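Local coordinates for protein viral CASP8 and FADD-like apoptosis regulator (Molluscum contagiosum virus subtype 1, PDB 2BBR) that blocks death-receptor-induced apoptosis by interfering with caspase-8 recruitment and activation at the death-inducing signaling complex, and suppresses host NF-kappa-B activation, at residues T40-T43 with Q44-S48; L55-A58 with A59-M63; V101-G104 with E105-S109; V137-V140 with L141-N145. All coordinates share one frame; numbering follows the deposited sequence.

Contact 1 (T40-T43 with Q44-S48); sequences TTVT and QALCS
A capping box opens helix 42-51 in the first death effector domain: Thr41, at the N-cap, and Gln44 meet at the turn where the chain enters the helix. One bond of the box runs from Gln44 N to Thr41 OG1, 3.2 Å long. That hydroxyl sits between the backbone N and the carbonyl carbon of its own residue (chi1 66°), a rotation that brings it in front of the first helical turn, where it also rests against the aliphatic part of the glutamine. The reciprocal bond, from Thr41 N to Gln44 OE1, is weak. With CG beside its own backbone N and the chain extended beyond it, the glutamine amide reaches back one residue further, and Gln44 OE1 accepts from Thr40 N at 2.8 Å. This added bond is nearly straight at hydrogen, 172°, and the donor lies nearly along the C=O axis. Thr40 OG1 lies 3.1 Å from Gln44 OE1, so three polar atoms of the incoming loop gather at one carbonyl. The helical pattern starts at once behind this cap, with Ala45 N bonded to Thr41 O and Leu46 N to Val42 O, the latter at 2.9 Å. In the six-helix death fold to which the domain belongs, the inner side of this turn faces the helix bundle. Val42 CG1 lies 4.2 Å from Leu46 CG, the two side chains side by side and pointing the same way, and both residues pack on Leu17 of helix 10-17.

Contact 2 (L55-A58 with A59-M63); sequences LTLA and ALVEM
The backbone passes from a loop at Leu55 and Thr56 into helix 57-66, whose regular bonds include Val61 N to Leu57 O and Glu62 N to Ala58 O, each 2.9 Å. Thr56 is the N-cap: its OG1 accepts from Ala59 N at 3.1 Å, the N-H pointing well at the oxygen (161°), and it also touches the methyl of Ala59 alongside. One residue earlier, Leu55 swings its branch across to the helix. Its CG stands opposite the backbone N (chi1 -163°), and CD1 meets the CD2 methyl of Leu60, modelled at 3.3 Å, a closeness that is doubtful because this methyl also lies too near Thr56 O. The pair forms part of the hydrophobic interior of the first death effector domain, where both leucines reach Leu13 of helix 10-17 and Leu55 also packs on helix 42-51. A second apolar pair lies one turn along: both methyls of Leu57 meet the CG2 branch of Val61, the nearer being Leu57 CD1 at 3.8 Å from Val61 CG2. Phe77 of helix 70-77 touches Leu57, Leu60 and Val61, so the helix is covered there by its successor in the chain. Glu62 lays its CG beside Ala58 O at 3.3 Å and carries its buried carboxylate towards the region between the two domains. There OE1 bonds to Ser91 OG, while OE2 takes Gly89 N and a salt bridge from Lys98, close to a bound azide.

Contact 3 (V101-G104 with E105-S109); sequences VCVG and EELDS
Leu107 lies over the carbonyl of Val103 on the packed side of the turn that ends helix 95-104. Its CG is 3.5 Å from Val103 O, and CD1 touches that oxygen and Gly104 CA as well. The methyl-to-methyl approach between Val103 CG1 and Leu107 CD1 is looser, 4.4 Å. Phe136 of helix 136-145 packs on both residues, so this side is closed by the core of the second death effector domain. Beneath the side chains the helical bonding gives way to a type I turn from Gly104 to Leu107. Glu106 N reaches Val103 O at 2.9 Å from above the carbonyl plane, 62° out of it, and the bond from Leu107 N to Gly104 O that closes the turn is weak. The other side is wet and carries the acids. Glu105 and Glu106 both bend at chi2 (-55° and -64°), which brings the CG of Glu105 beside Val101 O and that of Glu106 beside Cys102 O. One water donates to Val101 O and to Glu105 OE1, the latter at 2.7 Å. The Glu106 carboxylate leads away, and a second water joins its OE1 to Cys102 O. Glu105 OE1 is also bonded to His23 NE2 of helix 22-31, tying this exit to the first domain; carboxylates beside a helix C-terminus would be expected to feel its dipole unfavourably, an effect the waters and histidine may offset.

Contact 4 (V137-V140 with L141-N145); sequences VELV and LALEN
The flat group of this helical turn is the carboxylate of Glu144: the CG1 methyl of Val140 comes up to OE2, at 3.6 Å, from close to the carboxylate plane and not over its face, while its polar partners come from helix 95-104. Arg97 makes a salt bridge to that same oxygen, and Tyr96 OH bonds to it as well, so Glu144 OE2 is held by two polar groups of helix 95-104 besides touching the valine. The two side chains meet aslant: Val140 sends CG1 opposite its backbone N (chi1 175°) to come near the acid, and Glu144 runs back along the helix with its CG 3.5 Å from Val140 O. Val140 itself packs on Tyr96 and Met100, which places the apolar and polar parts of the contact against one neighbouring helix. Helix 136-145 belongs to the second death effector domain, a bundle of the death fold, and its residues 137-145 face several partners at once. On the side towards helix 109-122, Leu139 and Leu143 sit one turn apart and both touch Ala119. Leu139 CG is 4.2 Å from Leu143 CD1, and Leu143 CG rests closer, 3.4 Å from Leu139 O. On the side towards the first domain, Leu141 covers the carbonyl of Val137, with CG 3.4 Å from Val137 O, and both residues pack on Phe30 of helix 22-31. Regular bonds run beneath all three pairs, among them Leu143 N to Leu139 O at 3.0 Å and Glu144 N to Val140 O at 2.9 Å.

The four contacts follow one another in series along the chain, two in each death effector domain. Contacts 1 and 2 lie at the starts of the consecutive helices 42-51 and 57-66, with centres 14 Å apart, and touch where Leu46 O meets Leu55 CD2 at 3.3 Å. Contacts 3 and 4, also 14 Å apart between centres, occupy the end of helix 95-104 and much of helix 136-145, and touch through Val101 CG2 and Val137 CG1. Across the domains the centres stand 19 to 24 Å apart without touching. Helix 22-31 of the first domain packs on contacts 1, 3 and 4, joining the tandem domains into one compact body.

Contact 1 (T40-T43 with Q44-S48)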
ATOM      1  N   THR A  40     -10.698   1.733 -10.768  1.00 28.80           N
ATOM      2  CA  THR A  40     -10.778   0.278 -10.759  1.00 29.50           C
ATOM      3  C   THR A  40      -9.620  -0.347 -11.534  1.00 29.48           C
ATOM      4  O   THR A  40      -9.323  -1.530 -11.372  1.00 30.69           O
ATOM      5  CB  THR A  40     -12.109  -0.205 -11.370  1.00 29.87           C
ATOM      6  OG1 THR A  40     -12.250   0.325 -12.693  1.00 29.96           O
ATOM      7  CG2 THR A  40     -13.280   0.257 -10.517  1.00 29.26           C
ATOM      8  N   THR A  41      -8.974   0.453 -12.378  1.00 28.78           N
ATOM      9  CA  THR A  41      -7.842  -0.021 -13.167  1.00 28.08           C
ATOM     10  C   THR A  41      -6.611   0.828 -12.861  1.00 27.03           C
ATOM     11  O   THR A  41      -6.729   1.998 -12.497  1.00 25.52           O
ATOM     12  CB  THR A  41      -8.130   0.067 -14.680  1.00 28.97           C
ATOM     13  OG1 THR A  41      -8.250   1.442 -15.065  1.00 29.86           O
ATOM     14  CG2 THR A  41      -9.421  -0.661 -15.019  1.00 29.80           C
ATOM     15  N   VAL A  42      -5.429   0.237 -13.008  1.00 26.57           N
ATOM     16  CA  VAL A  42      -4.190   0.954 -12.739  1.00 26.86           C
ATOM     17  C   VAL A  42      -4.046   2.153 -13.671  1.00 26.35           C
ATOM     18  O   VAL A  42      -3.533   3.199 -13.275  1.00 25.74           O
ATOM     19  CB  VAL A  42      -2.964   0.037 -12.913  1.00 27.50           C
ATOM     20  CG1 VAL A  42      -1.699   0.786 -12.529  1.00 29.20           C
ATOM     21  CG2 VAL A  42      -3.122  -1.205 -12.055  1.00 28.26           C
ATOM     22  N   THR A  43      -4.504   1.996 -14.909  1.00 25.94           N
ATOM     23  CA  THR A  43      -4.431   3.077 -15.883  1.00 25.32           C
ATOM     24  C   THR A  43      -5.176   4.298 -15.354  1.00 24.25           C
ATOM     25  O   THR A  43      -4.670   5.419 -15.419  1.00 23.05           O
ATOM     26  CB  THR A  43      -5.044   2.654 -17.236  1.00 26.21           C
ATOM     27  OG1 THR A  43      -4.270   1.588 -17.799  1.00 28.53           O
ATOM     28  CG2 THR A  43      -5.063   3.825 -18.208  1.00 26.86           C
ATOM     29  N   GLN A  44      -6.377   4.077 -14.825  1.00 22.19           N
ATOM     30  CA  GLN A  44      -7.175   5.170 -14.282  1.00 20.64           C
ATOM     31  C   GLN A  44      -6.443   5.846 -13.135  1.00 18.42           C
ATOM     32  O   GLN A  44      -6.383   7.071 -13.061  1.00 17.88           O
ATOM     33  CB  GLN A  44      -8.521   4.663 -13.765  1.00 21.77           C
ATOM     34  CG  GLN A  44      -9.443   4.100 -14.823  1.00 23.25           C
ATOM     35  CD  GLN A  44     -10.799   3.740 -14.257  1.00 23.98           C
ATOM     36  OE1 GLN A  44     -10.895   3.054 -13.238  1.00 25.39           O
ATOM     37  NE2 GLN A  44     -11.857   4.198 -14.915  1.00 25.37           N
ATOM     38  N   ALA A  45      -5.891   5.039 -12.235  1.00 17.83           N
ATOM     39  CA  ALA A  45      -5.168   5.568 -11.088  1.00 18.42           C
ATOM     40  C   ALA A  45      -4.009   6.459 -11.524  1.00 18.17           C
ATOM     41  O   ALA A  45      -3.838   7.558 -11.002  1.00 17.61           O
ATOM     42  CB  ALA A  45      -4.659   4.424 -10.221  1.00 17.95           C
ATOM     43  N   LEU A  46      -3.218   5.989 -12.484  1.00 19.64           N
ATOM     44  CA  LEU A  46      -2.084   6.766 -12.973  1.00 20.98           C
ATOM     45  C   LEU A  46      -2.543   8.070 -13.614  1.00 20.46           C
ATOM     46  O   LEU A  46      -1.928   9.117 -13.413  1.00 19.26           O
ATOM     47  CB  LEU A  46      -1.269   5.953 -13.983  1.00 23.53           C
ATOM     48  CG  LEU A  46      -0.573   4.703 -13.443  1.00 25.82           C
ATOM     49  CD1 LEU A  46       0.254   4.069 -14.548  1.00 27.33           C
ATOM     50  CD2 LEU A  46       0.317   5.072 -12.266  1.00 26.46           C
ATOM     51  N   CYS A  47      -3.618   8.006 -14.390  1.00 19.92           N
ATOM     52  CA  CYS A  47      -4.142   9.200 -15.038  1.00 19.45           C
ATOM     53  C   CYS A  47      -4.573  10.200 -13.973  1.00 17.95           C
ATOM     54  O   CYS A  47      -4.327  11.398 -14.095  1.00 16.11           O
ATOM     55  CB  CYS A  47      -5.329   8.845 -15.937  1.00 21.86           C
ATOM     56  SG  CYS A  47      -4.904   7.793 -17.354  1.00 29.48           S
ATOM     57  N   SER A  48      -5.215   9.700 -12.923  1.00 15.99           N
ATOM     58  CA  SER A  48      -5.663  10.559 -11.840  1.00 15.23           C
ATOM     59  C   SER A  48      -4.466  11.217 -11.157  1.00 13.90           C
ATOM     60  O   SER A  48      -4.496  12.408 -10.849  1.00 13.91           O
ATOM     61  CB  SER A  48      -6.461   9.752 -10.817  1.00 16.39           C
ATOM     62  OG  SER A  48      -6.940  10.598  -9.790  1.00 16.40           O
TER

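Contact 2 (L55-A58 with A59-M63)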
ATOM      1  N   LEU A  55       2.176  12.039  -9.892  1.00 14.89           N
ATOM      2  CA  LEU A  55       2.854  10.930 -10.553  1.00 16.60           C
ATOM      3  C   LEU A  55       4.271  11.344 -10.930  1.00 15.97           C
ATOM      4  O   LEU A  55       4.593  11.537 -12.103  1.00 18.83           O
ATOM      5  CB  LEU A  55       2.064  10.514 -11.797  1.00 19.28           C
ATOM      6  CG  LEU A  55       2.340   9.147 -12.426  1.00 21.38           C
ATOM      7  CD1 LEU A  55       2.216   8.056 -11.378  1.00 22.98           C
ATOM      8  CD2 LEU A  55       1.347   8.913 -13.550  1.00 23.18           C
ATOM      9  N   THR A  56       5.112  11.476  -9.911  1.00 15.07           N
ATOM     10  CA  THR A  56       6.497  11.885 -10.080  1.00 13.04           C
ATOM     11  C   THR A  56       7.440  10.695 -10.196  1.00 13.15           C
ATOM     12  O   THR A  56       7.041   9.545 -10.014  1.00 12.01           O
ATOM     13  CB  THR A  56       6.958  12.713  -8.880  1.00 12.96           C
ATOM     14  OG1 THR A  56       6.869  11.907  -7.697  1.00 13.91           O
ATOM     15  CG2 THR A  56       6.085  13.948  -8.717  1.00 15.26           C
ATOM     16  N   LEU A  57       8.697  10.987 -10.506  1.00 13.16           N
ATOM     17  CA  LEU A  57       9.718   9.957 -10.609  1.00 13.47           C
ATOM     18  C   LEU A  57       9.782   9.232  -9.265  1.00 12.63           C
ATOM     19  O   LEU A  57       9.794   8.002  -9.207  1.00 12.27           O
ATOM     20  CB  LEU A  57      11.070  10.605 -10.932  1.00 17.37           C
ATOM     21  CG  LEU A  57      12.357   9.770 -10.927  1.00 19.02           C
ATOM     22  CD1 LEU A  57      12.792   9.465  -9.510  1.00 21.94           C
ATOM     23  CD2 LEU A  57      12.137   8.502 -11.710  1.00 19.66           C
ATOM     24  N   ALA A  58       9.807  10.007  -8.187  1.00 13.14           N
ATOM     25  CA  ALA A  58       9.863   9.446  -6.845  1.00 12.55           C
ATOM     26  C   ALA A  58       8.693   8.509  -6.563  1.00 13.00           C
ATOM     27  O   ALA A  58       8.882   7.427  -6.014  1.00 12.22           O
ATOM     28  CB  ALA A  58       9.897  10.567  -5.812  1.00 14.00           C
ATOM     29  N   ALA A  59       7.484   8.922  -6.930  1.00 11.08           N
ATOM     30  CA  ALA A  59       6.310   8.090  -6.694  1.00 10.93           C
ATOM     31  C   ALA A  59       6.421   6.740  -7.394  1.00 10.33           C
ATOM     32  O   ALA A  59       6.166   5.697  -6.792  1.00 10.34           O
ATOM     33  CB  ALA A  59       5.051   8.814  -7.157  1.00 12.02           C
ATOM     34  N   LEU A  60       6.803   6.763  -8.667  1.00 10.04           N
ATOM     35  CA  LEU A  60       6.941   5.527  -9.428  1.00 11.29           C
ATOM     36  C   LEU A  60       8.037   4.640  -8.854  1.00  9.99           C
ATOM     37  O   LEU A  60       7.878   3.424  -8.765  1.00 10.58           O
ATOM     38  CB  LEU A  60       7.235   5.832 -10.903  1.00 14.21           C
ATOM     39  CG  LEU A  60       6.056   6.272 -11.778  1.00 19.14           C
ATOM     40  CD1 LEU A  60       5.022   5.159 -11.843  1.00 21.26           C
ATOM     41  CD2 LEU A  60       5.440   7.540 -11.220  1.00 22.45           C
ATOM     42  N   VAL A  61       9.154   5.250  -8.473  1.00  9.93           N
ATOM     43  CA  VAL A  61      10.256   4.494  -7.900  1.00  9.37           C
ATOM     44  C   VAL A  61       9.804   3.824  -6.601  1.00  9.92           C
ATOM     45  O   VAL A  61      10.103   2.652  -6.364  1.00 10.45           O
ATOM     46  CB  VAL A  61      11.471   5.418  -7.660  1.00 10.38           C
ATOM     47  CG1 VAL A  61      12.487   4.747  -6.754  1.00 10.83           C
ATOM     48  CG2 VAL A  61      12.119   5.757  -8.998  1.00 11.55           C
ATOM     49  N   GLU A  62       9.062   4.551  -5.771  1.00  9.79           N
ATOM     50  CA  GLU A  62       8.574   3.974  -4.519  1.00 10.52           C
ATOM     51  C   GLU A  62       7.617   2.824  -4.799  1.00 10.05           C
ATOM     52  O   GLU A  62       7.670   1.787  -4.138  1.00 10.15           O
ATOM     53  CB  GLU A  62       7.861   5.024  -3.668  1.00 11.27           C
ATOM     54  CG  GLU A  62       8.786   6.028  -3.029  1.00 12.09           C
ATOM     55  CD  GLU A  62       8.137   6.715  -1.847  1.00 11.81           C
ATOM     56  OE1 GLU A  62       7.581   7.819  -2.024  1.00 13.28           O
ATOM     57  OE2 GLU A  62       8.176   6.135  -0.744  1.00 11.79           O
ATOM     58  N   MET A  63       6.726   3.010  -5.769  1.00  9.61           N
ATOM     59  CA  MET A  63       5.790   1.951  -6.114  1.00 10.27           C
ATOM     60  C   MET A  63       6.531   0.683  -6.506  1.00  9.98           C
ATOM     61  O   MET A  63       6.219  -0.402  -6.018  1.00 10.97           O
ATOM     62  CB  MET A  63       4.892   2.377  -7.271  1.00  9.97           C
ATOM     63  CG  MET A  63       3.898   3.457  -6.917  1.00 11.01           C
ATOM     64  SD  MET A  63       2.925   3.921  -8.347  1.00 14.31           S
ATOM     65  CE  MET A  63       1.991   5.296  -7.680  1.00 12.79           C
TER

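Contact 3 (V101-G104 with E105-S109)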
ATOM      1  N   VAL A 101       0.904  -2.924   2.390  1.00  8.83           N
ATOM      2  CA  VAL A 101       1.263  -3.771   1.258  1.00 10.00           C
ATOM      3  C   VAL A 101       2.371  -4.735   1.669  1.00 10.02           C
ATOM      4  O   VAL A 101       2.297  -5.936   1.397  1.00 10.30           O
ATOM      5  CB  VAL A 101       1.754  -2.942   0.050  1.00  9.87           C
ATOM      6  CG1 VAL A 101       2.364  -3.865  -0.999  1.00 11.20           C
ATOM      7  CG2 VAL A 101       0.588  -2.162  -0.553  1.00 11.03           C
ATOM      8  N   CYS A 102       3.394  -4.213   2.332  1.00  9.72           N
ATOM      9  CA  CYS A 102       4.510  -5.050   2.741  1.00 11.00           C
ATOM     10  C   CYS A 102       4.118  -6.139   3.729  1.00 11.04           C
ATOM     11  O   CYS A 102       4.587  -7.272   3.616  1.00 11.42           O
ATOM     12  CB  CYS A 102       5.629  -4.178   3.301  1.00 12.16           C
ATOM     13  SG  CYS A 102       6.397  -3.167   2.009  1.00 19.80           S
ATOM     14  N   VAL A 103       3.264  -5.811   4.691  1.00 10.60           N
ATOM     15  CA  VAL A 103       2.817  -6.803   5.658  1.00 10.81           C
ATOM     16  C   VAL A 103       2.034  -7.892   4.927  1.00 11.30           C
ATOM     17  O   VAL A 103       2.194  -9.082   5.213  1.00 11.95           O
ATOM     18  CB  VAL A 103       1.939  -6.150   6.748  1.00 12.05           C
ATOM     19  CG1 VAL A 103       1.241  -7.215   7.583  1.00 13.26           C
ATOM     20  CG2 VAL A 103       2.804  -5.279   7.637  1.00 15.06           C
ATOM     21  N   GLY A 104       1.208  -7.488   3.967  1.00 10.73           N
ATOM     22  CA  GLY A 104       0.436  -8.460   3.219  1.00 11.47           C
ATOM     23  C   GLY A 104       1.317  -9.462   2.494  1.00 12.05           C
ATOM     24  O   GLY A 104       0.944 -10.624   2.339  1.00 14.71           O
ATOM     25  N   GLU A 105       2.485  -9.019   2.041  1.00 12.61           N
ATOM     26  CA  GLU A 105       3.397  -9.907   1.328  1.00 13.48           C
ATOM     27  C   GLU A 105       4.179 -10.831   2.261  1.00 14.16           C
ATOM     28  O   GLU A 105       4.872 -11.740   1.799  1.00 17.19           O
ATOM     29  CB  GLU A 105       4.365  -9.091   0.467  1.00 15.33           C
ATOM     30  CG  GLU A 105       3.685  -8.295  -0.639  1.00 16.75           C
ATOM     31  CD  GLU A 105       2.823  -9.163  -1.538  1.00 18.56           C
ATOM     32  OE1 GLU A 105       1.588  -8.978  -1.541  1.00 16.76           O
ATOM     33  OE2 GLU A 105       3.383 -10.034  -2.239  1.00 22.66           O
ATOM     34  N   GLU A 106       4.071 -10.607   3.570  1.00 13.62           N
ATOM     35  CA  GLU A 106       4.762 -11.436   4.559  1.00 14.67           C
ATOM     36  C   GLU A 106       3.826 -12.485   5.145  1.00 15.09           C
ATOM     37  O   GLU A 106       4.202 -13.247   6.041  1.00 16.35           O
ATOM     38  CB  GLU A 106       5.310 -10.571   5.695  1.00 16.53           C
ATOM     39  CG  GLU A 106       6.401  -9.605   5.271  1.00 19.97           C
ATOM     40  CD  GLU A 106       7.655 -10.309   4.784  1.00 23.54           C
ATOM     41  OE1 GLU A 106       8.554  -9.618   4.259  1.00 26.27           O
ATOM     42  OE2 GLU A 106       7.749 -11.548   4.929  1.00 24.55           O
ATOM     43  N   LEU A 107       2.598 -12.509   4.645  1.00 13.41           N
ATOM     44  CA  LEU A 107       1.601 -13.462   5.112  1.00 13.76           C
ATOM     45  C   LEU A 107       1.357 -14.532   4.059  1.00 14.82           C
ATOM     46  O   LEU A 107       1.375 -14.248   2.861  1.00 16.64           O
ATOM     47  CB  LEU A 107       0.283 -12.738   5.399  1.00 12.72           C
ATOM     48  CG  LEU A 107       0.284 -11.696   6.518  1.00 13.44           C
ATOM     49  CD1 LEU A 107      -0.927 -10.787   6.373  1.00 15.36           C
ATOM     50  CD2 LEU A 107       0.286 -12.385   7.868  1.00 13.14           C
ATOM     51  N   ASP A 108       1.144 -15.767   4.501  1.00 15.08           N
ATOM     52  CA  ASP A 108       0.849 -16.843   3.568  1.00 15.41           C
ATOM     53  C   ASP A 108      -0.672 -16.956   3.500  1.00 14.58           C
ATOM     54  O   ASP A 108      -1.382 -16.282   4.247  1.00 13.88           O
ATOM     55  CB  ASP A 108       1.489 -18.166   4.016  1.00 17.13           C
ATOM     56  CG  ASP A 108       1.078 -18.579   5.413  1.00 20.16           C
ATOM     57  OD1 ASP A 108      -0.135 -18.662   5.680  1.00 19.32           O
ATOM     58  OD2 ASP A 108       1.975 -18.834   6.246  1.00 24.87           O
ATOM     59  N   SER A 109      -1.174 -17.794   2.601  1.00 14.02           N
ATOM     60  CA  SER A 109      -2.617 -17.943   2.436  1.00 13.91           C
ATOM     61  C   SER A 109      -3.368 -18.415   3.673  1.00 14.11           C
ATOM     62  O   SER A 109      -4.499 -17.995   3.905  1.00 13.68           O
ATOM     63  CB  SER A 109      -2.919 -18.881   1.267  1.00 14.83           C
ATOM     64  OG  SER A 109      -2.415 -18.353   0.054  1.00 17.41           O
TER
HETATM   65  O   HOH W   1       0.222  -7.265   0.071  1.00 12.40           O
HETATM   66  O   HOH W   2       7.083  -7.738   2.656  1.00 18.92           O
HETATM   67  O   HOH W   3       2.396 -13.014   0.786  1.00 44.90           O

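Contact 4 (V137-V140 with L141-N145)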
ATOM      1  N   VAL A 137      -4.652  -6.595   1.134  1.00 10.17           N
ATOM      2  CA  VAL A 137      -5.007  -5.193   0.923  1.00  9.89           C
ATOM      3  C   VAL A 137      -6.515  -5.023   0.853  1.00  9.87           C
ATOM      4  O   VAL A 137      -7.046  -3.980   1.230  1.00 10.23           O
ATOM      5  CB  VAL A 137      -4.366  -4.596  -0.359  1.00 11.42           C
ATOM      6  CG1 VAL A 137      -2.865  -4.468  -0.171  1.00 14.42           C
ATOM      7  CG2 VAL A 137      -4.693  -5.454  -1.571  1.00 12.59           C
ATOM      8  N   GLU A 138      -7.213  -6.045   0.375  1.00 11.03           N
ATOM      9  CA  GLU A 138      -8.663  -5.967   0.302  1.00 10.53           C
ATOM     10  C   GLU A 138      -9.249  -6.102   1.711  1.00 10.34           C
ATOM     11  O   GLU A 138     -10.257  -5.473   2.031  1.00 10.50           O
ATOM     12  CB  GLU A 138      -9.187  -7.028  -0.673  1.00 12.54           C
ATOM     13  CG  GLU A 138      -8.879  -6.632  -2.124  1.00 16.50           C
ATOM     14  CD  GLU A 138      -8.957  -7.774  -3.126  1.00 18.11           C
ATOM     15  OE1 GLU A 138      -8.891  -7.491  -4.342  1.00 24.40           O
ATOM     16  OE2 GLU A 138      -9.067  -8.943  -2.715  1.00 17.99           O
ATOM     17  N   LEU A 139      -8.604  -6.894   2.562  1.00  9.91           N
ATOM     18  CA  LEU A 139      -9.038  -7.036   3.949  1.00  9.87           C
ATOM     19  C   LEU A 139      -8.852  -5.679   4.644  1.00  9.10           C
ATOM     20  O   LEU A 139      -9.726  -5.227   5.388  1.00  9.80           O
ATOM     21  CB  LEU A 139      -8.204  -8.102   4.667  1.00 11.57           C
ATOM     22  CG  LEU A 139      -8.351  -8.187   6.190  1.00 11.62           C
ATOM     23  CD1 LEU A 139      -9.800  -8.466   6.562  1.00 13.67           C
ATOM     24  CD2 LEU A 139      -7.436  -9.277   6.734  1.00 13.93           C
ATOM     25  N   VAL A 140      -7.719  -5.025   4.397  1.00  8.74           N
ATOM     26  CA  VAL A 140      -7.465  -3.721   5.001  1.00  8.34           C
ATOM     27  C   VAL A 140      -8.538  -2.715   4.580  1.00  8.91           C
ATOM     28  O   VAL A 140      -9.089  -2.003   5.419  1.00  8.87           O
ATOM     29  CB  VAL A 140      -6.062  -3.187   4.622  1.00  9.17           C
ATOM     30  CG1 VAL A 140      -5.876  -1.766   5.157  1.00  9.91           C
ATOM     31  CG2 VAL A 140      -4.992  -4.110   5.186  1.00  9.76           C
ATOM     32  N   LEU A 141      -8.850  -2.662   3.291  1.00  9.00           N
ATOM     33  CA  LEU A 141      -9.870  -1.728   2.835  1.00  9.62           C
ATOM     34  C   LEU A 141     -11.227  -2.044   3.458  1.00  9.11           C
ATOM     35  O   LEU A 141     -11.974  -1.130   3.813  1.00  9.84           O
ATOM     36  CB  LEU A 141      -9.969  -1.740   1.305  1.00 10.26           C
ATOM     37  CG  LEU A 141      -8.761  -1.147   0.568  1.00 10.99           C
ATOM     38  CD1 LEU A 141      -8.992  -1.246  -0.933  1.00 12.95           C
ATOM     39  CD2 LEU A 141      -8.551   0.305   0.974  1.00 12.11           C
ATOM     40  N   ALA A 142     -11.550  -3.326   3.592  1.00  9.96           N
ATOM     41  CA  ALA A 142     -12.822  -3.713   4.194  1.00 10.14           C
ATOM     42  C   ALA A 142     -12.895  -3.211   5.637  1.00  9.39           C
ATOM     43  O   ALA A 142     -13.931  -2.706   6.078  1.00  9.80           O
ATOM     44  CB  ALA A 142     -12.990  -5.224   4.146  1.00 11.78           C
ATOM     45  N   LEU A 143     -11.798  -3.352   6.374  1.00  9.28           N
ATOM     46  CA  LEU A 143     -11.753  -2.880   7.754  1.00  9.70           C
ATOM     47  C   LEU A 143     -11.857  -1.357   7.793  1.00  9.17           C
ATOM     48  O   LEU A 143     -12.530  -0.798   8.659  1.00 10.24           O
ATOM     49  CB  LEU A 143     -10.455  -3.333   8.431  1.00  9.90           C
ATOM     50  CG  LEU A 143     -10.328  -4.835   8.708  1.00 10.91           C
ATOM     51  CD1 LEU A 143      -8.881  -5.176   9.028  1.00 12.13           C
ATOM     52  CD2 LEU A 143     -11.248  -5.244   9.847  1.00 12.63           C
ATOM     53  N   GLU A 144     -11.195  -0.688   6.854  1.00  8.71           N
ATOM     54  CA  GLU A 144     -11.243   0.770   6.782  1.00  9.47           C
ATOM     55  C   GLU A 144     -12.660   1.246   6.506  1.00  9.89           C
ATOM     56  O   GLU A 144     -13.131   2.221   7.091  1.00 10.04           O
ATOM     57  CB  GLU A 144     -10.381   1.289   5.629  1.00 10.66           C
ATOM     58  CG  GLU A 144      -8.905   1.439   5.889  1.00 12.47           C
ATOM     59  CD  GLU A 144      -8.192   2.047   4.692  1.00 11.55           C
ATOM     60  OE1 GLU A 144      -8.741   3.002   4.094  1.00 14.16           O
ATOM     61  OE2 GLU A 144      -7.092   1.572   4.356  1.00 13.07           O
ATOM     62  N   ASN A 145     -13.335   0.555   5.596  1.00  9.83           N
ATOM     63  CA  ASN A 145     -14.669   0.956   5.193  1.00 10.32           C
ATOM     64  C   ASN A 145     -15.741   0.908   6.268  1.00 10.49           C
ATOM     65  O   ASN A 145     -16.771   1.572   6.131  1.00 11.74           O
ATOM     66  CB  ASN A 145     -15.093   0.174   3.942  1.00 10.55           C
ATOM     67  CG  ASN A 145     -14.273   0.562   2.722  1.00 10.34           C
ATOM     68  OD1 ASN A 145     -13.663   1.631   2.694  1.00 11.43           O
ATOM     69  ND2 ASN A 145     -14.267  -0.296   1.704  1.00 12.24           N
TER